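Local atomic coordinates of 2',5'-phosphodiesterase 12 (Homo sapiens, PDB entry 4Z0V), a protein that belongs to the endonuclease/exonuclease/phosphatase family, combining a DNase I-like domain with an N-terminal domain of E-set type. Residues 106-111 with 163-168; 266-271 with 282-287. All coordinates share one frame; numbering follows the deposited sequence.

Interaction 1: 106-111 with 163-168; sequences GTCTFD and QNLIQK
The short helix 110-113, reached through a turn at C108, rests against helix 159-172 of the DNase I-like domain through F110, which meets L165 and K168, one helical turn apart. F110 CZ lies 3.5 Å from the backbone carbonyl oxygen L165 O. The ring crosses both side chains at about a right angle, F110 CE2 coming 4.2 Å from L165 CB and F110 CE1 3.9 Å from K168 CG. With chi1 at 49°, CG of F110 stands between the backbone N and the carbonyl carbon, which leads the ring toward helix 159-172, and C108 CB covers one face near the rim. Next to it C108 SG lies 4.0 Å from L165 CG. The turn is held from within: D111 N bonds to C108 O, while C108 N reaches D111 OD2 at 2.9 Å from above the carboxylate plane. The extended chain of K168 runs past the ring and stops short of a salt bridge, K168 NZ lying 4.4 Å from D111 OD1. One water spans the gap, donating to D111 OD1 at 2.7 Å and accepting from K168 NZ at 2.8 Å. The ammonium also bonds to G22 O and forms a cation-pi contact with F23. I166 and Q167, on another side of the same helix, pack on helix 185-198, while T109 is tied to S425 and H426.

Interaction 2: 266-271 with 282-287; sequences LQVSVL and CVANTH
Q267 OE1 is gripped by two donors, N285 ND2 from the neighbouring strand and T215 OG1 from the facing sheet. The N285 ND2 to Q267 OE1 bond is 3.1 Å long and fairly straight (163° at the hydrogen), arrives nearly end-on to the carbonyl, and lies close to the amide plane of N285. Both side chains leave with CG anti to the backbone N and run side by side, their amide planes 30° apart. N285 OD1 takes a bond from Q181 NE2, and N285 ND2 also reaches L180 O; these partners fix which end of the N285 amide is oxygen and which is nitrogen.

Beneath the amides, strands 265-273 and 280-287 form an antiparallel beta hairpin. Q267 with N285 and S269 with V283 are the hydrogen-bonded pairs: Q267 N meets N285 O at 2.8 Å, and V283 N meets S269 O at the same 2.8 Å. V283 O accepts from S269 N and also from a water that donates to it at 2.9 Å and is hydrogen-bonded to S269 OG at 2.7 Å. On this face L271 CD1 also meets V283 CG2 at 3.8 Å, and V283 packs on strand 177-184.

The other face is largely apolar. V268 straddles its neighbours, CG1 lying 3.5 Å from C282 SG and CG2 reaching A284 CB, while L266 CD1 rests on T286 CB at 3.8 Å. F324 and helix 295-316 cover this side. One face thus packs like an ordinary sheet-helix core; the other places a buried pair of amides, joined by one hydrogen bond, between the two sheets of the sandwich, where directional bonds pay for the buried polarity and tie the two sheets together.

Overall arrangement
Both segments of interaction 1 come earlier in the chain than those of interaction 2, and the two contacts lie on opposite sides of the molecule's centre, with their own centres about 26 Å apart and nearest atoms about 13 Å apart. What relates them is strand 177-184: it follows helix 159-172 of interaction 1 and leads into helix 185-198, which packs on that helix, while its own residues meet V283 and N285 of interaction 2. Helix 159-172 of interaction 1 lies in the helical layer outside one sheet, and interaction 2 is part of the other sheet of the sandwich. The magnesium ion is about 13 Å from the side chain of N285, so the paired amides lie well away from direct coordination.

Interaction 1: 106-111 with 163-168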
ATOM      1  N   GLY A 106      -0.642  22.398   7.765  1.00 21.32           N
ATOM      2  CA  GLY A 106       0.640  23.014   8.106  1.00 21.30           C
ATOM      3  C   GLY A 106       1.802  22.036   8.142  1.00 25.23           C
ATOM      4  O   GLY A 106       2.896  22.330   7.651  1.00 25.49           O
ATOM      5  N   THR A 107       1.547  20.853   8.714  1.00 19.52           N
ATOM      6  CA  THR A 107       2.521  19.761   8.858  0.50 18.06           C
ATOM      7  C   THR A 107       1.860  18.427   8.605  1.00 20.32           C
ATOM      8  O   THR A 107       0.660  18.297   8.829  1.00 20.20           O
ATOM      9  CB  THR A 107       3.130  19.713  10.284  0.50 20.39           C
ATOM     10  OG1 THR A 107       2.131  19.305  11.224  0.50 21.10           O
ATOM     11  CG2 THR A 107       3.801  21.002  10.711  0.50 15.79           C
ATOM     12  N   CYS A 108       2.636  17.426   8.175  1.00 15.11           N
ATOM     13  CA  CYS A 108       2.142  16.047   8.033  1.00 13.56           C
ATOM     14  C   CYS A 108       3.140  15.197   8.730  1.00 13.83           C
ATOM     15  O   CYS A 108       4.316  15.529   8.677  1.00 11.53           O
ATOM     16  CB  CYS A 108       1.963  15.617   6.583  1.00 14.45           C
ATOM     17  SG  CYS A 108       0.594  16.441   5.741  1.00 18.39           S
ATOM     18  N   THR A 109       2.705  14.060   9.286  1.00 11.66           N
ATOM     19  CA  THR A 109       3.599  13.152  10.024  1.00 12.55           C
ATOM     20  C   THR A 109       4.719  12.604   9.141  1.00 16.76           C
ATOM     21  O   THR A 109       5.784  12.255   9.646  1.00 18.03           O
ATOM     22  CB  THR A 109       2.803  12.010  10.627  1.00 14.71           C
ATOM     23  OG1 THR A 109       2.301  11.209   9.558  1.00 16.17           O
ATOM     24  CG2 THR A 109       1.676  12.495  11.535  1.00 13.86           C
ATOM     25  N   PHE A 110       4.464  12.483   7.826  1.00 11.73           N
ATOM     26  CA  PHE A 110       5.469  11.936   6.932  1.00 11.22           C
ATOM     27  C   PHE A 110       6.511  12.978   6.493  1.00 13.95           C
ATOM     28  O   PHE A 110       7.470  12.594   5.819  1.00 13.52           O
ATOM     29  CB  PHE A 110       4.771  11.294   5.714  1.00 12.09           C
ATOM     30  CG  PHE A 110       3.730  12.163   5.036  1.00 10.94           C
ATOM     31  CD1 PHE A 110       4.109  13.224   4.219  1.00 13.76           C
ATOM     32  CD2 PHE A 110       2.369  11.918   5.217  1.00 13.20           C
ATOM     33  CE1 PHE A 110       3.148  13.996   3.558  1.00 14.97           C
ATOM     34  CE2 PHE A 110       1.404  12.688   4.554  1.00 15.20           C
ATOM     35  CZ  PHE A 110       1.800  13.715   3.733  1.00 13.53           C
ATOM     36  N   ASP A 111       6.336  14.297   6.822  1.00 12.45           N
ATOM     37  CA  ASP A 111       7.317  15.325   6.408  1.00 12.29           C
ATOM     38  C   ASP A 111       8.738  15.011   6.908  1.00 15.19           C
ATOM     39  O   ASP A 111       9.680  15.031   6.119  1.00 14.14           O
ATOM     40  CB  ASP A 111       6.915  16.725   6.862  1.00 15.50           C
ATOM     41  CG  ASP A 111       5.643  17.262   6.245  1.00 20.89           C
ATOM     42  OD1 ASP A 111       5.234  16.753   5.175  1.00 19.84           O
ATOM     43  OD2 ASP A 111       5.059  18.194   6.828  1.00 24.79           O
ATOM     44  N   GLN A 163      -6.548  11.330   0.067  1.00 11.63           N
ATOM     45  CA  GLN A 163      -5.791  10.921  -1.128  1.00 10.87           C
ATOM     46  C   GLN A 163      -4.715  11.899  -1.447  1.00 12.95           C
ATOM     47  O   GLN A 163      -3.627  11.475  -1.846  1.00 11.98           O
ATOM     48  CB  GLN A 163      -6.675  10.698  -2.360  1.00 12.51           C
ATOM     49  CG  GLN A 163      -7.497   9.428  -2.262  1.00 14.94           C
ATOM     50  CD  GLN A 163      -6.730   8.217  -1.788  1.00 20.38           C
ATOM     51  OE1 GLN A 163      -7.095   7.582  -0.792  1.00 21.83           O
ATOM     52  NE2 GLN A 163      -5.667   7.853  -2.489  1.00 15.05           N
ATOM     53  N   ASN A 164      -4.968  13.204  -1.259  1.00  9.33           N
ATOM     54  CA  ASN A 164      -3.886  14.160  -1.515  1.00 10.19           C
ATOM     55  C   ASN A 164      -2.668  13.875  -0.617  1.00 13.67           C
ATOM     56  O   ASN A 164      -1.524  13.830  -1.090  1.00 12.54           O
ATOM     57  CB  ASN A 164      -4.378  15.573  -1.309  1.00 14.03           C
ATOM     58  CG  ASN A 164      -4.322  16.391  -2.562  1.00 44.05           C
ATOM     59  OD1 ASN A 164      -3.533  17.325  -2.675  1.00 39.59           O
ATOM     60  ND2 ASN A 164      -5.135  16.044  -3.540  1.00 41.21           N
ATOM     61  N   LEU A 165      -2.934  13.624   0.670  1.00 10.41           N
ATOM     62  CA  LEU A 165      -1.866  13.325   1.616  1.00  9.93           C
ATOM     63  C   LEU A 165      -1.185  12.018   1.289  1.00 12.31           C
ATOM     64  O   LEU A 165       0.037  11.958   1.342  1.00 11.08           O
ATOM     65  CB  LEU A 165      -2.424  13.282   3.050  1.00  9.27           C
ATOM     66  CG  LEU A 165      -2.432  14.603   3.814  1.00 11.59           C
ATOM     67  CD1 LEU A 165      -3.302  15.647   3.118  1.00  9.67           C
ATOM     68  CD2 LEU A 165      -2.960  14.380   5.226  1.00 11.62           C
ATOM     69  N   ILE A 166      -1.957  10.989   0.916  1.00 10.15           N
ATOM     70  CA  ILE A 166      -1.417   9.645   0.599  1.00  9.16           C
ATOM     71  C   ILE A 166      -0.556   9.738  -0.662  1.00 10.30           C
ATOM     72  O   ILE A 166       0.506   9.141  -0.725  1.00 10.71           O
ATOM     73  CB  ILE A 166      -2.565   8.604   0.455  1.00 11.67           C
ATOM     74  CG1 ILE A 166      -3.152   8.238   1.855  1.00 11.81           C
ATOM     75  CG2 ILE A 166      -2.084   7.318  -0.271  1.00 12.31           C
ATOM     76  CD1 ILE A 166      -4.625   7.669   1.808  1.00 15.30           C
ATOM     77  N   GLN A 167      -0.980  10.533  -1.636  1.00  8.09           N
ATOM     78  CA  GLN A 167      -0.186  10.721  -2.840  1.00  7.89           C
ATOM     79  C   GLN A 167       1.135  11.394  -2.503  1.00 11.92           C
ATOM     80  O   GLN A 167       2.187  10.917  -2.928  1.00 10.75           O
ATOM     81  CB  GLN A 167      -0.960  11.558  -3.875  1.00  9.48           C
ATOM     82  CG  GLN A 167      -2.068  10.757  -4.584  1.00  9.47           C
ATOM     83  CD  GLN A 167      -2.778  11.655  -5.598  1.00 20.12           C
ATOM     84  OE1 GLN A 167      -2.850  12.866  -5.441  1.00 22.57           O
ATOM     85  NE2 GLN A 167      -3.302  11.091  -6.672  1.00 18.20           N
ATOM     86  N   LYS A 168       1.092  12.455  -1.685  1.00 11.69           N
ATOM     87  CA  LYS A 168       2.318  13.149  -1.293  1.00 10.98           C
ATOM     88  C   LYS A 168       3.225  12.201  -0.478  1.00 12.02           C
ATOM     89  O   LYS A 168       4.420  12.120  -0.715  1.00 11.87           O
ATOM     90  CB  LYS A 168       1.994  14.416  -0.489  1.00 12.35           C
ATOM     91  CG  LYS A 168       3.289  15.199  -0.168  1.00 13.84           C
ATOM     92  CD  LYS A 168       3.065  16.523   0.519  1.00 13.30           C
ATOM     93  CE  LYS A 168       4.395  17.237   0.747  1.00 15.49           C
ATOM     94  NZ  LYS A 168       4.135  18.584   1.347  1.00 17.11           N
TER
HETATM   95  O   HOH W   1       3.217  18.014   3.901  1.00 20.43           O

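Interaction 2: 266-271 with 282-287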
ATOM      1  N   LEU A 266      -4.633 -13.052  -0.448  1.00  9.52           N
ATOM      2  CA  LEU A 266      -3.177 -12.961  -0.505  1.00  9.03           C
ATOM      3  C   LEU A 266      -2.774 -12.586  -1.907  1.00 11.94           C
ATOM      4  O   LEU A 266      -3.121 -13.277  -2.863  1.00 11.69           O
ATOM      5  CB  LEU A 266      -2.555 -14.320  -0.134  1.00 10.05           C
ATOM      6  CG  LEU A 266      -1.007 -14.364  -0.217  1.00 12.27           C
ATOM      7  CD1 LEU A 266      -0.370 -13.424   0.824  1.00  9.62           C
ATOM      8  CD2 LEU A 266      -0.503 -15.786  -0.035  1.00 16.02           C
ATOM      9  N   GLN A 267      -2.045 -11.510  -2.037  1.00  8.17           N
ATOM     10  CA  GLN A 267      -1.571 -11.064  -3.346  1.00  8.26           C
ATOM     11  C   GLN A 267      -0.115 -11.488  -3.466  1.00 12.71           C
ATOM     12  O   GLN A 267       0.674 -11.301  -2.526  1.00 12.24           O
ATOM     13  CB  GLN A 267      -1.752  -9.548  -3.421  1.00 11.05           C
ATOM     14  CG  GLN A 267      -1.204  -8.873  -4.672  1.00 12.44           C
ATOM     15  CD  GLN A 267      -1.566  -7.399  -4.640  1.00 16.98           C
ATOM     16  OE1 GLN A 267      -1.196  -6.660  -3.708  1.00 10.80           O
ATOM     17  NE2 GLN A 267      -2.346  -6.971  -5.626  1.00 13.34           N
ATOM     18  N   VAL A 268       0.245 -12.114  -4.579  1.00  9.41           N
ATOM     19  CA  VAL A 268       1.608 -12.568  -4.762  1.00  8.72           C
ATOM     20  C   VAL A 268       2.045 -12.141  -6.149  1.00 11.31           C
ATOM     21  O   VAL A 268       1.381 -12.485  -7.141  1.00 10.69           O
ATOM     22  CB  VAL A 268       1.808 -14.087  -4.544  1.00 12.89           C
ATOM     23  CG1 VAL A 268       3.258 -14.487  -4.818  1.00 12.43           C
ATOM     24  CG2 VAL A 268       1.394 -14.539  -3.134  1.00 13.50           C
ATOM     25  N   SER A 269       3.182 -11.467  -6.207  1.00  7.62           N
ATOM     26  CA  SER A 269       3.750 -10.998  -7.478  1.00  8.49           C
ATOM     27  C   SER A 269       5.222 -11.366  -7.543  1.00 12.27           C
ATOM     28  O   SER A 269       5.969 -11.048  -6.613  1.00 13.71           O
ATOM     29  CB  SER A 269       3.589  -9.483  -7.583  1.00 11.30           C
ATOM     30  OG  SER A 269       2.269  -9.073  -7.248  1.00 12.56           O
ATOM     31  N   VAL A 270       5.655 -11.985  -8.641  1.00  8.09           N
ATOM     32  CA  VAL A 270       7.070 -12.316  -8.788  1.00  8.92           C
ATOM     33  C   VAL A 270       7.684 -11.264  -9.696  1.00 12.38           C
ATOM     34  O   VAL A 270       7.222 -11.094 -10.818  1.00 10.61           O
ATOM     35  CB  VAL A 270       7.277 -13.750  -9.317  1.00 12.26           C
ATOM     36  CG1 VAL A 270       8.753 -13.995  -9.652  1.00 11.78           C
ATOM     37  CG2 VAL A 270       6.775 -14.778  -8.291  1.00 11.23           C
ATOM     38  N   LEU A 271       8.734 -10.578  -9.206  1.00  9.23           N
ATOM     39  CA  LEU A 271       9.400  -9.503  -9.932  1.00  9.17           C
ATOM     40  C   LEU A 271      10.769  -9.914 -10.385  1.00 12.86           C
ATOM     41  O   LEU A 271      11.450 -10.703  -9.718  1.00 11.87           O
ATOM     42  CB  LEU A 271       9.546  -8.246  -9.030  1.00  8.92           C
ATOM     43  CG  LEU A 271       8.282  -7.713  -8.342  1.00 14.63           C
ATOM     44  CD1 LEU A 271       8.620  -6.534  -7.469  1.00 16.33           C
ATOM     45  CD2 LEU A 271       7.203  -7.318  -9.380  1.00 13.49           C
ATOM     46  N   CYS A 282       9.924 -12.725  -4.850  1.00 10.37           N
ATOM     47  CA  CYS A 282       8.505 -13.006  -4.677  1.00 10.93           C
ATOM     48  C   CYS A 282       7.956 -12.020  -3.621  1.00 14.58           C
ATOM     49  O   CYS A 282       8.360 -12.070  -2.455  1.00 13.54           O
ATOM     50  CB  CYS A 282       8.336 -14.462  -4.245  1.00 11.48           C
ATOM     51  SG  CYS A 282       6.639 -14.886  -3.815  1.00 15.57           S
ATOM     52  N   VAL A 283       7.077 -11.100  -4.035  1.00  9.85           N
ATOM     53  CA  VAL A 283       6.501 -10.079  -3.139  1.00  8.72           C
ATOM     54  C   VAL A 283       5.072 -10.468  -2.792  1.00 12.26           C
ATOM     55  O   VAL A 283       4.211 -10.534  -3.686  1.00 10.99           O
ATOM     56  CB  VAL A 283       6.536  -8.657  -3.777  1.00 12.82           C
ATOM     57  CG1 VAL A 283       5.887  -7.638  -2.837  1.00 11.81           C
ATOM     58  CG2 VAL A 283       7.975  -8.248  -4.115  1.00 12.29           C
ATOM     59  N   ALA A 284       4.830 -10.750  -1.498  1.00  9.40           N
ATOM     60  CA  ALA A 284       3.515 -11.142  -1.055  1.00  8.87           C
ATOM     61  C   ALA A 284       2.939 -10.032  -0.180  1.00 10.91           C
ATOM     62  O   ALA A 284       3.685  -9.300   0.495  1.00  9.81           O
ATOM     63  CB  ALA A 284       3.576 -12.482  -0.316  1.00  9.07           C
ATOM     64  N   ASN A 285       1.611  -9.845  -0.282  1.00  8.82           N
ATOM     65  CA  ASN A 285       0.884  -8.793   0.428  1.00  8.24           C
ATOM     66  C   ASN A 285      -0.423  -9.337   0.911  1.00  8.87           C
ATOM     67  O   ASN A 285      -1.080 -10.088   0.177  1.00 10.08           O
ATOM     68  CB  ASN A 285       0.652  -7.597  -0.532  1.00  7.18           C
ATOM     69  CG  ASN A 285      -0.059  -6.394   0.057  1.00 10.36           C
ATOM     70  OD1 ASN A 285      -0.032  -6.136   1.276  1.00 10.75           O
ATOM     71  ND2 ASN A 285      -0.680  -5.583  -0.806  1.00  9.43           N
ATOM     72  N   THR A 286      -0.801  -9.027   2.157  1.00  8.09           N
ATOM     73  CA  THR A 286      -2.087  -9.529   2.660  1.00  7.91           C
ATOM     74  C   THR A 286      -2.688  -8.600   3.705  1.00 10.30           C
ATOM     75  O   THR A 286      -2.068  -7.636   4.149  1.00  9.84           O
ATOM     76  CB  THR A 286      -1.922 -10.968   3.268  1.00 13.33           C
ATOM     77  OG1 THR A 286      -3.217 -11.571   3.405  1.00 11.99           O
ATOM     78  CG2 THR A 286      -1.213 -10.963   4.651  1.00  9.63           C
ATOM     79  N   HIS A 287      -3.947  -8.889   4.049  1.00  9.97           N
ATOM     80  CA  HIS A 287      -4.695  -8.232   5.115  1.00  9.76           C
ATOM     81  C   HIS A 287      -5.439  -9.361   5.807  1.00 13.32           C
ATOM     82  O   HIS A 287      -6.386  -9.902   5.227  1.00 11.76           O
ATOM     83  CB  HIS A 287      -5.641  -7.158   4.531  1.00 10.00           C
ATOM     84  CG  HIS A 287      -6.277  -6.285   5.576  1.00 12.79           C
ATOM     85  ND1 HIS A 287      -7.160  -5.275   5.218  1.00 14.29           N
ATOM     86  CD2 HIS A 287      -6.163  -6.304   6.930  1.00 14.50           C
ATOM     87  CE1 HIS A 287      -7.551  -4.708   6.354  1.00 13.32           C
ATOM     88  NE2 HIS A 287      -6.976  -5.281   7.413  1.00 13.23           N
TER
HETATM   89  O   HOH W   2       2.276  -8.627  -4.560  1.00 10.78           O